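Long-range contacts in transcription factor GAMBIF1 (Anopheles gambiae, PDB 1BVO), which probably activates RNA polymerase II transcription by sequence-specific DNA binding, here represented by its DNA-bound Rel-homology specificity domain: residues C[64-68]-C[125-131]; C[40-45]-C[92-98]; C[51-57]-C[146-152]. All coordinates share one frame; numbering follows the deposited sequence.

Overall arrangement
The three contacts follow a two-layered, immunoglobulin-like Rel specificity domain from its core to its outer loops. Interactions 2 and 3, with centres about 11 Å apart, are antiparallel pairings in its two facing sheets, which meet where F97 packs on F147 and I43 on V54. Interaction 1 joins two loops on the opposite side of the chain's centre from interaction 2, about 25 Å away between centres; F125 touches C146 of interaction 3. Along the chain the segments run 40-45, 51-57, 64-68, 92-98, 125-131 and 146-152, so distant pieces interlock. The nearest atoms of all three lie about 9 to 18 Å from the DNA, placing them in the framework behind the binding surface.

Interaction 1. Residues C[64-68]-C[125-131]; sequences PEHKP and FRTGFGH
K67 and P68 meet T127, F129 and H131 where the loop following strand 52-59 of the Rel specificity domain packs on the loop between helix 107-120 and strand 142-152. The lysine shows how a long side chain can serve two neighbours along its methylenes. Its CG sits beside the backbone N (chi1 -44°), and both CB and CG lie against the methyl of T127, with CG and CG2 3.3 Å apart. CD then passes over one face of the H131 imidazole, 4.0 Å from the ring centroid, a CH-pi contact. CE follows along CB of H131, and a bend at the last torsion turns NZ back to within 4.0 Å of T127 CG2.

The same imidazole uses its rim for a second task: NE2 donates to P68 O at 2.7 Å, in the carbonyl plane although tilted slightly from the ring plane. The P68 ring crosses F129 at about a right angle, with CB 3.6 Å from CE2. At the other end F125 and H66 lie side by side, their ring planes inclined at 53°, while water 1 accepts from F125 N and donates to H66 O. T127 OG1 adds a weak bond to E65 O.

Each segment has its own tie nearby: H66 ND1 bonds T60 O, and the backbone N atoms of T127 and G128 both reach D123 OD2. Helix 107-120 lies beside the two loops, its R117 touching P68 and F129. NE2 of H131 must bear the proton it donates, in the neutral or the charged form alike; the K67 ammonium, with NZ 4.7 Å from ND1, would probably disfavour a second proton there.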
loop_
_atom_site.group_PDB
_atom_site.type_symbol
_atom_site.label_atom_id
_atom_site.label_comp_id
_atom_site.label_asym_id
_atom_site.label_seq_id
_atom_site.Cartn_x
_atom_site.Cartn_y
_atom_site.Cartn_z
ATOM N N PRO C 64 24.419 -9.387 -18.677
ATOM C CA PRO C 64 25.312 -10.501 -18.290
ATOM C C PRO C 64 25.902 -10.234 -16.898
ATOM O O PRO C 64 26.225 -11.169 -16.160
ATOM C CB PRO C 64 26.374 -10.504 -19.388
ATOM C CG PRO C 64 26.504 -9.055 -19.699
ATOM C CD PRO C 64 25.041 -8.582 -19.749
ATOM N N GLU C 65 26.003 -8.945 -16.562
ATOM C CA GLU C 65 26.501 -8.489 -15.265
ATOM C C GLU C 65 25.307 -8.291 -14.334
ATOM O O GLU C 65 25.153 -7.221 -13.733
ATOM C CB GLU C 65 27.222 -7.149 -15.431
ATOM C CG GLU C 65 28.576 -7.241 -16.070
ATOM C CD GLU C 65 29.539 -8.039 -15.219
ATOM O OE1 GLU C 65 30.033 -7.491 -14.208
ATOM O OE2 GLU C 65 29.788 -9.223 -15.548
ATOM N N HIS C 66 24.472 -9.321 -14.214
ATOM C CA HIS C 66 23.274 -9.253 -13.386
ATOM C C HIS C 66 23.560 -8.639 -12.024
ATOM O O HIS C 66 24.578 -8.929 -11.411
ATOM C CB HIS C 66 22.691 -10.643 -13.193
ATOM C CG HIS C 66 22.600 -11.429 -14.459
ATOM N ND1 HIS C 66 21.446 -11.491 -15.213
ATOM C CD2 HIS C 66 23.533 -12.117 -15.142
ATOM C CE1 HIS C 66 21.683 -12.179 -16.315
ATOM N NE2 HIS C 66 22.942 -12.570 -16.295
ATOM N N LYS C 67 22.615 -7.837 -11.546
ATOM C CA LYS C 67 22.714 -7.158 -10.255
ATOM C C LYS C 67 21.739 -7.754 -9.262
ATOM O O LYS C 67 20.679 -8.278 -9.640
ATOM C CB LYS C 67 22.278 -5.696 -10.360
ATOM C CG LYS C 67 22.769 -4.901 -11.527
ATOM C CD LYS C 67 21.915 -3.641 -11.623
ATOM C CE LYS C 67 22.491 -2.657 -12.608
ATOM N NZ LYS C 67 23.725 -2.068 -12.040
ATOM N N PRO C 68 22.028 -7.569 -7.966
ATOM C CA PRO C 68 21.201 -8.051 -6.867
ATOM C C PRO C 68 19.804 -7.536 -7.126
ATOM O O PRO C 68 19.612 -6.350 -7.435
ATOM C CB PRO C 68 21.815 -7.357 -5.664
ATOM C CG PRO C 68 23.254 -7.390 -5.994
ATOM C CD PRO C 68 23.269 -6.962 -7.448
ATOM N N PHE C 125 27.864 -10.746 -9.155
ATOM C CA PHE C 125 28.691 -10.224 -10.229
ATOM C C PHE C 125 29.519 -8.946 -10.023
ATOM O O PHE C 125 30.082 -8.423 -10.988
ATOM C CB PHE C 125 27.839 -10.134 -11.499
ATOM C CG PHE C 125 27.271 -11.448 -11.931
ATOM C CD1 PHE C 125 26.048 -11.898 -11.442
ATOM C CD2 PHE C 125 27.971 -12.259 -12.820
ATOM C CE1 PHE C 125 25.529 -13.141 -11.841
ATOM C CE2 PHE C 125 27.469 -13.495 -13.218
ATOM C CZ PHE C 125 26.243 -13.939 -12.726
ATOM N N ARG C 126 29.675 -8.501 -8.775
ATOM C CA ARG C 126 30.447 -7.288 -8.466
ATOM C C ARG C 126 29.863 -6.175 -9.304
ATOM O O ARG C 126 30.466 -5.651 -10.235
ATOM C CB ARG C 126 31.936 -7.506 -8.740
ATOM C CG ARG C 126 32.567 -8.478 -7.752
ATOM C CD ARG C 126 33.859 -9.086 -8.269
ATOM N NE ARG C 126 34.439 -9.978 -7.255
ATOM C CZ ARG C 126 35.705 -9.933 -6.840
ATOM N NH1 ARG C 126 36.539 -9.030 -7.350
ATOM N NH2 ARG C 126 36.130 -10.768 -5.889
ATOM N N THR C 127 28.670 -5.799 -8.892
ATOM C CA THR C 127 27.842 -4.813 -9.540
ATOM C C THR C 127 27.609 -3.594 -8.643
ATOM O O THR C 127 27.245 -2.507 -9.124
ATOM C CB THR C 127 26.521 -5.539 -9.856
ATOM O OG1 THR C 127 26.487 -5.915 -11.236
ATOM C CG2 THR C 127 25.320 -4.705 -9.493
ATOM N N GLY C 128 27.845 -3.761 -7.347
ATOM C CA GLY C 128 27.622 -2.682 -6.412
ATOM C C GLY C 128 26.136 -2.383 -6.358
ATOM O O GLY C 128 25.337 -2.982 -7.074
ATOM N N PHE C 129 25.747 -1.417 -5.540
ATOM C CA PHE C 129 24.334 -1.113 -5.433
ATOM C C PHE C 129 23.905 0.209 -6.025
ATOM O O PHE C 129 23.013 0.884 -5.503
ATOM C CB PHE C 129 23.863 -1.323 -3.998
ATOM C CG PHE C 129 23.988 -2.744 -3.572
ATOM C CD1 PHE C 129 25.247 -3.298 -3.368
ATOM C CD2 PHE C 129 22.873 -3.565 -3.511
ATOM C CE1 PHE C 129 25.396 -4.650 -3.129
ATOM C CE2 PHE C 129 23.013 -4.918 -3.271
ATOM C CZ PHE C 129 24.275 -5.463 -3.079
ATOM N N GLY C 130 24.461 0.493 -7.201
ATOM C CA GLY C 130 24.148 1.727 -7.896
ATOM C C GLY C 130 22.664 1.799 -8.176
ATOM O O GLY C 130 22.009 2.819 -7.931
ATOM N N HIS C 131 22.116 0.659 -8.580
ATOM C CA HIS C 131 20.713 0.547 -8.911
ATOM C C HIS C 131 19.732 0.860 -7.763
ATOM O O HIS C 131 18.545 1.041 -8.005
ATOM C CB HIS C 131 20.459 -0.823 -9.542
ATOM C CG HIS C 131 20.691 -1.985 -8.625
ATOM N ND1 HIS C 131 21.748 -2.035 -7.731
ATOM C CD2 HIS C 131 19.955 -3.095 -8.408
ATOM C CE1 HIS C 131 21.636 -3.127 -6.996
ATOM N NE2 HIS C 131 20.559 -3.788 -7.383
HETATM O O HOH W 1 25.522 -9.033 -8.846
#

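Interaction 2. Residues C[40-45]-C[92-98]; sequences FPSIQV and TMSYTFN
Backbone hydrogen bonds dominate where I43 pairs with Y95. I43 N donates to Y95 O at 3.1 Å, and the return bond from Y95 N to I43 O is weak. F97 N to P41 O (2.8 Å) and V45 N to M93 O (2.9 Å) extend the ladder beyond the pairs S42-T96 and Q44-S94, which are non-hydrogen-bonded.

Polar side chains add to it on the face carrying S42, Q44, S94 and T96. The bent Q44 chain (chi2 -77°) brings NE2 to S94 OG for a weak bond of 3.4 Å, while S42 CB rests against T96 OG1.

Strand 42-46 is the middle strand of three, between 2-7 and 94-96, in one layer of the immunoglobulin-like sandwich. I43 accordingly also touches V3 of its own sheet and V54 of the opposing one.

Aromatic contacts gather toward residues 97 and 98. CA of N98 stands over one face of the F40 ring, a CH-pi approach 3.9 Å from the centroid, and N98 O lies over a face too. I43 CG1 instead meets the edge of F97 at CE1, 4.2 Å away; one face of that ring is covered by Y95 CD1. Among purely aliphatic groups, V45 CB and M93 CB are 4.3 Å apart.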
loop_
_atom_site.group_PDB
_atom_site.type_symbol
_atom_site.label_atom_id
_atom_site.label_comp_id
_atom_site.label_asym_id
_atom_site.label_seq_id
_atom_site.Cartn_x
_atom_site.Cartn_y
_atom_site.Cartn_z
ATOM N N PHE C 40 11.727 -29.889 -9.266
ATOM C CA PHE C 40 12.246 -28.678 -8.647
ATOM C C PHE C 40 13.643 -28.337 -9.233
ATOM O O PHE C 40 14.322 -29.223 -9.762
ATOM C CB PHE C 40 12.332 -28.942 -7.132
ATOM C CG PHE C 40 10.991 -29.272 -6.481
ATOM C CD1 PHE C 40 10.070 -28.261 -6.210
ATOM C CD2 PHE C 40 10.656 -30.581 -6.123
ATOM C CE1 PHE C 40 8.850 -28.532 -5.607
ATOM C CE2 PHE C 40 9.421 -30.869 -5.506
ATOM C CZ PHE C 40 8.519 -29.838 -5.252
ATOM N N PRO C 41 14.071 -27.050 -9.189
ATOM C CA PRO C 41 15.378 -26.621 -9.714
ATOM C C PRO C 41 16.502 -27.391 -9.083
ATOM O O PRO C 41 16.487 -27.643 -7.882
ATOM C CB PRO C 41 15.471 -25.163 -9.260
ATOM C CG PRO C 41 14.091 -24.717 -9.266
ATOM C CD PRO C 41 13.339 -25.890 -8.654
ATOM N N SER C 42 17.527 -27.697 -9.854
ATOM C CA SER C 42 18.637 -28.418 -9.285
ATOM C C SER C 42 19.941 -28.129 -9.988
ATOM O O SER C 42 19.968 -27.736 -11.164
ATOM C CB SER C 42 18.343 -29.919 -9.233
ATOM O OG SER C 42 17.595 -30.367 -10.347
ATOM N N ILE C 43 21.012 -28.168 -9.212
ATOM C CA ILE C 43 22.337 -27.918 -9.729
ATOM C C ILE C 43 23.182 -29.167 -9.504
ATOM O O ILE C 43 22.774 -30.097 -8.789
ATOM C CB ILE C 43 22.988 -26.689 -9.056
ATOM C CG1 ILE C 43 23.117 -26.914 -7.549
ATOM C CG2 ILE C 43 22.174 -25.442 -9.352
ATOM C CD1 ILE C 43 24.010 -25.914 -6.865
ATOM N N GLN C 44 24.370 -29.156 -10.095
ATOM C CA GLN C 44 25.278 -30.275 -10.036
ATOM C C GLN C 44 26.671 -29.730 -10.229
ATOM O O GLN C 44 26.947 -29.089 -11.237
ATOM C CB GLN C 44 24.949 -31.192 -11.208
ATOM C CG GLN C 44 24.788 -32.654 -10.882
ATOM C CD GLN C 44 26.111 -33.340 -10.681
ATOM O OE1 GLN C 44 27.079 -33.090 -11.409
ATOM N NE2 GLN C 44 26.157 -34.234 -9.709
ATOM N N VAL C 45 27.547 -29.934 -9.266
ATOM C CA VAL C 45 28.906 -29.456 -9.416
ATOM C C VAL C 45 29.687 -30.476 -10.214
ATOM O O VAL C 45 29.402 -31.667 -10.156
ATOM C CB VAL C 45 29.605 -29.246 -8.070
ATOM C CG1 VAL C 45 31.042 -28.816 -8.276
ATOM C CG2 VAL C 45 28.849 -28.227 -7.255
ATOM N N THR C 92 27.413 -36.981 -4.041
ATOM C CA THR C 92 26.646 -36.878 -5.271
ATOM C C THR C 92 26.966 -35.557 -5.964
ATOM O O THR C 92 26.979 -35.485 -7.191
ATOM C CB THR C 92 25.125 -36.956 -5.014
ATOM O OG1 THR C 92 24.661 -35.728 -4.434
ATOM C CG2 THR C 92 24.794 -38.116 -4.071
ATOM N N MET C 93 27.238 -34.522 -5.166
ATOM C CA MET C 93 27.563 -33.187 -5.666
ATOM C C MET C 93 26.384 -32.448 -6.296
ATOM O O MET C 93 26.567 -31.564 -7.136
ATOM C CB MET C 93 28.740 -33.236 -6.650
ATOM C CG MET C 93 30.070 -33.396 -5.994
ATOM S SD MET C 93 30.218 -32.224 -4.661
ATOM C CE MET C 93 30.620 -33.245 -3.494
ATOM N N SER C 94 25.177 -32.778 -5.855
ATOM C CA SER C 94 23.969 -32.152 -6.376
ATOM C C SER C 94 23.032 -31.725 -5.268
ATOM O O SER C 94 23.080 -32.248 -4.146
ATOM C CB SER C 94 23.225 -33.113 -7.304
ATOM O OG SER C 94 23.817 -34.396 -7.305
ATOM N N TYR C 95 22.153 -30.795 -5.602
ATOM C CA TYR C 95 21.191 -30.314 -4.648
ATOM C C TYR C 95 19.992 -29.992 -5.471
ATOM O O TYR C 95 20.109 -29.547 -6.612
ATOM C CB TYR C 95 21.677 -29.073 -3.897
ATOM C CG TYR C 95 20.873 -28.784 -2.665
ATOM C CD1 TYR C 95 19.634 -28.154 -2.752
ATOM C CD2 TYR C 95 21.332 -29.162 -1.400
ATOM C CE1 TYR C 95 18.869 -27.908 -1.622
ATOM C CE2 TYR C 95 20.583 -28.925 -0.261
ATOM C CZ TYR C 95 19.349 -28.295 -0.379
ATOM O OH TYR C 95 18.582 -28.040 0.731
ATOM N N THR C 96 18.839 -30.224 -4.884
ATOM C CA THR C 96 17.593 -29.988 -5.552
ATOM C C THR C 96 16.832 -29.070 -4.606
ATOM O O THR C 96 16.711 -29.362 -3.407
ATOM C CB THR C 96 16.946 -31.359 -5.795
ATOM O OG1 THR C 96 17.764 -32.086 -6.731
ATOM C CG2 THR C 96 15.549 -31.239 -6.339
ATOM N N PHE C 97 16.464 -27.893 -5.114
ATOM C CA PHE C 97 15.751 -26.911 -4.317
ATOM C C PHE C 97 14.274 -27.214 -4.371
ATOM O O PHE C 97 13.590 -26.829 -5.316
ATOM C CB PHE C 97 16.052 -25.505 -4.816
ATOM C CG PHE C 97 17.499 -25.154 -4.735
ATOM C CD1 PHE C 97 18.367 -25.458 -5.778
ATOM C CD2 PHE C 97 18.011 -24.604 -3.570
ATOM C CE1 PHE C 97 19.730 -25.213 -5.660
ATOM C CE2 PHE C 97 19.374 -24.351 -3.440
ATOM C CZ PHE C 97 20.234 -24.662 -4.485
ATOM N N ASN C 98 13.779 -27.907 -3.356
ATOM C CA ASN C 98 12.378 -28.274 -3.325
ATOM C C ASN C 98 11.512 -27.264 -2.575
ATOM O O ASN C 98 10.285 -27.292 -2.696
ATOM C CB ASN C 98 12.215 -29.668 -2.742
ATOM C CG ASN C 98 12.932 -29.810 -1.444
ATOM O OD1 ASN C 98 12.355 -29.586 -0.385
ATOM N ND2 ASN C 98 14.234 -30.053 -1.516
#

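Interaction 3. Residues C[51-57]-C[146-152]; sequences RAVVVVS and CFQVFLE
V53 and F150, like V55 and Q148, exchange paired backbone hydrogen bonds, a worked case of the regular antiparallel ladder. V53 N donates to F150 O, and F150 N returns a nearly straight bond to V53 O (3.0 Å, 174° at the hydrogen). V55 N to Q148 O measures 2.8 Å. The ladder continues to S57 and C146 at one end, and at the other E152 N donates to R51 O.

Alternate side chains form two different surfaces. On one, V54 CG2 meets V149 CG2 at 3.4 Å, V56 lies alongside F147 with CG2 3.5 Å from CD1, and A52 CB touches L151 CD2. On the other, with CG1 of V55 anti to the backbone N (chi1 175°), CG2 falls beside that N and meets F150 CE2 in the plane of the ring at its edge, 3.7 Å away. Water 3 lies among V55 O, S57 OG and Q148 OE1 on this second surface.

R51 NH1 makes a salt bridge of 3.3 Å to E152 OE2, with the guanidinium and carboxylate planes steeply inclined. Second partners fix both groups: E87 takes R51 NE, and G157 N donates to E152 OE2. Water 2 links R51 N with E152 OE1.

Both are interior strands of the five-stranded sheet: 83-87 flanks 52-59 and 159-172 flanks 142-152, while F147 and V149 pack on I43 of the opposing strand 42-46.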
loop_
_atom_site.group_PDB
_atom_site.type_symbol
_atom_site.label_atom_id
_atom_site.label_comp_id
_atom_site.label_asym_id
_atom_site.label_seq_id
_atom_site.Cartn_x
_atom_site.Cartn_y
_atom_site.Cartn_z
ATOM N N ARG C 51 33.280 -31.119 0.309
ATOM C CA ARG C 51 32.365 -30.189 0.953
ATOM C C ARG C 51 32.155 -29.005 0.030
ATOM O O ARG C 51 33.117 -28.540 -0.602
ATOM C CB ARG C 51 32.981 -29.620 2.232
ATOM C CG ARG C 51 33.501 -30.624 3.219
ATOM C CD ARG C 51 32.416 -31.276 4.018
ATOM N NE ARG C 51 31.593 -30.365 4.821
ATOM C CZ ARG C 51 32.011 -29.623 5.846
ATOM N NH1 ARG C 51 33.290 -29.627 6.208
ATOM N NH2 ARG C 51 31.104 -28.984 6.593
ATOM N N ALA C 52 30.932 -28.483 -0.003
ATOM C CA ALA C 52 30.636 -27.315 -0.815
ATOM C C ALA C 52 29.244 -26.807 -0.560
ATOM O O ALA C 52 28.266 -27.543 -0.637
ATOM C CB ALA C 52 30.824 -27.611 -2.294
ATOM N N VAL C 53 29.173 -25.529 -0.236
ATOM C CA VAL C 53 27.901 -24.908 0.036
ATOM C C VAL C 53 27.464 -24.114 -1.178
ATOM O O VAL C 53 28.238 -23.925 -2.131
ATOM C CB VAL C 53 28.004 -24.018 1.278
ATOM C CG1 VAL C 53 28.360 -24.875 2.478
ATOM C CG2 VAL C 53 29.068 -22.947 1.069
ATOM N N VAL C 54 26.208 -23.701 -1.187
ATOM C CA VAL C 54 25.687 -22.927 -2.288
ATOM C C VAL C 54 24.818 -21.815 -1.744
ATOM O O VAL C 54 24.073 -21.984 -0.783
ATOM C CB VAL C 54 24.877 -23.801 -3.262
ATOM C CG1 VAL C 54 23.517 -24.155 -2.672
ATOM C CG2 VAL C 54 24.714 -23.099 -4.602
ATOM N N VAL C 55 25.006 -20.642 -2.324
ATOM C CA VAL C 55 24.248 -19.460 -1.967
ATOM C C VAL C 55 23.374 -19.130 -3.152
ATOM O O VAL C 55 23.855 -18.975 -4.285
ATOM C CB VAL C 55 25.157 -18.253 -1.723
ATOM C CG1 VAL C 55 24.320 -16.999 -1.473
ATOM C CG2 VAL C 55 26.071 -18.522 -0.549
ATOM N N VAL C 56 22.085 -19.030 -2.904
ATOM C CA VAL C 56 21.150 -18.712 -3.948
ATOM C C VAL C 56 20.525 -17.377 -3.579
ATOM O O VAL C 56 20.231 -17.121 -2.408
ATOM C CB VAL C 56 20.051 -19.778 -4.065
ATOM C CG1 VAL C 56 19.176 -19.494 -5.276
ATOM C CG2 VAL C 56 20.668 -21.155 -4.151
ATOM N N SER C 57 20.438 -16.490 -4.563
ATOM C CA SER C 57 19.816 -15.189 -4.362
ATOM C C SER C 57 19.287 -14.722 -5.706
ATOM O O SER C 57 19.619 -15.295 -6.746
ATOM C CB SER C 57 20.790 -14.163 -3.771
ATOM O OG SER C 57 21.801 -13.784 -4.685
ATOM N N CYS C 146 20.382 -16.964 -8.584
ATOM C CA CYS C 146 21.823 -16.969 -8.747
ATOM C C CYS C 146 22.412 -18.027 -7.822
ATOM O O CYS C 146 22.094 -18.063 -6.621
ATOM C CB CYS C 146 22.426 -15.621 -8.417
ATOM S SG CYS C 146 24.149 -15.500 -8.962
ATOM N N PHE C 147 23.224 -18.917 -8.381
ATOM C CA PHE C 147 23.825 -19.966 -7.581
ATOM C C PHE C 147 25.316 -19.735 -7.426
ATOM O O PHE C 147 26.083 -19.960 -8.353
ATOM C CB PHE C 147 23.581 -21.338 -8.211
ATOM C CG PHE C 147 22.119 -21.674 -8.404
ATOM C CD1 PHE C 147 21.394 -22.281 -7.394
ATOM C CD2 PHE C 147 21.478 -21.380 -9.597
ATOM C CE1 PHE C 147 20.041 -22.585 -7.568
ATOM C CE2 PHE C 147 20.138 -21.675 -9.784
ATOM C CZ PHE C 147 19.414 -22.283 -8.765
ATOM N N GLN C 148 25.726 -19.229 -6.274
ATOM C CA GLN C 148 27.151 -19.037 -6.047
ATOM C C GLN C 148 27.616 -20.229 -5.251
ATOM O O GLN C 148 27.179 -20.420 -4.103
ATOM C CB GLN C 148 27.441 -17.811 -5.224
ATOM C CG GLN C 148 27.315 -16.526 -5.935
ATOM C CD GLN C 148 27.379 -15.437 -4.949
ATOM O OE1 GLN C 148 26.434 -15.243 -4.164
ATOM N NE2 GLN C 148 28.534 -14.785 -4.871
ATOM N N VAL C 149 28.492 -21.036 -5.837
ATOM C CA VAL C 149 28.988 -22.210 -5.144
ATOM C C VAL C 149 30.368 -21.938 -4.558
ATOM O O VAL C 149 31.185 -21.237 -5.169
ATOM C CB VAL C 149 28.996 -23.450 -6.072
ATOM C CG1 VAL C 149 29.978 -24.497 -5.571
ATOM C CG2 VAL C 149 27.602 -24.056 -6.131
ATOM N N PHE C 150 30.595 -22.444 -3.346
ATOM C CA PHE C 150 31.875 -22.286 -2.668
ATOM C C PHE C 150 32.397 -23.644 -2.203
ATOM O O PHE C 150 31.704 -24.391 -1.490
ATOM C CB PHE C 150 31.751 -21.387 -1.433
ATOM C CG PHE C 150 31.303 -19.983 -1.716
ATOM C CD1 PHE C 150 32.202 -19.015 -2.173
ATOM C CD2 PHE C 150 29.986 -19.603 -1.477
ATOM C CE1 PHE C 150 31.796 -17.690 -2.370
ATOM C CE2 PHE C 150 29.566 -18.283 -1.676
ATOM C CZ PHE C 150 30.477 -17.326 -2.124
ATOM N N LEU C 151 33.604 -23.976 -2.639
ATOM C CA LEU C 151 34.263 -25.211 -2.256
ATOM C C LEU C 151 34.938 -25.036 -0.917
ATOM O O LEU C 151 35.310 -23.916 -0.557
ATOM C CB LEU C 151 35.315 -25.547 -3.290
ATOM C CG LEU C 151 34.663 -25.577 -4.659
ATOM C CD1 LEU C 151 35.593 -26.266 -5.611
ATOM C CD2 LEU C 151 33.338 -26.328 -4.574
ATOM N N GLU C 152 35.066 -26.125 -0.159
ATOM C CA GLU C 152 35.747 -26.059 1.137
ATOM C C GLU C 152 37.174 -25.663 0.736
ATOM O O GLU C 152 37.638 -26.047 -0.341
ATOM C CB GLU C 152 35.736 -27.427 1.851
ATOM C CG GLU C 152 36.147 -27.361 3.334
ATOM C CD GLU C 152 36.330 -28.723 4.013
ATOM O OE1 GLU C 152 36.534 -29.743 3.326
ATOM O OE2 GLU C 152 36.304 -28.783 5.262
HETATM O O HOH W 2 36.101 -31.221 1.154
HETATM O O HOH W 3 23.698 -15.935 -5.352
#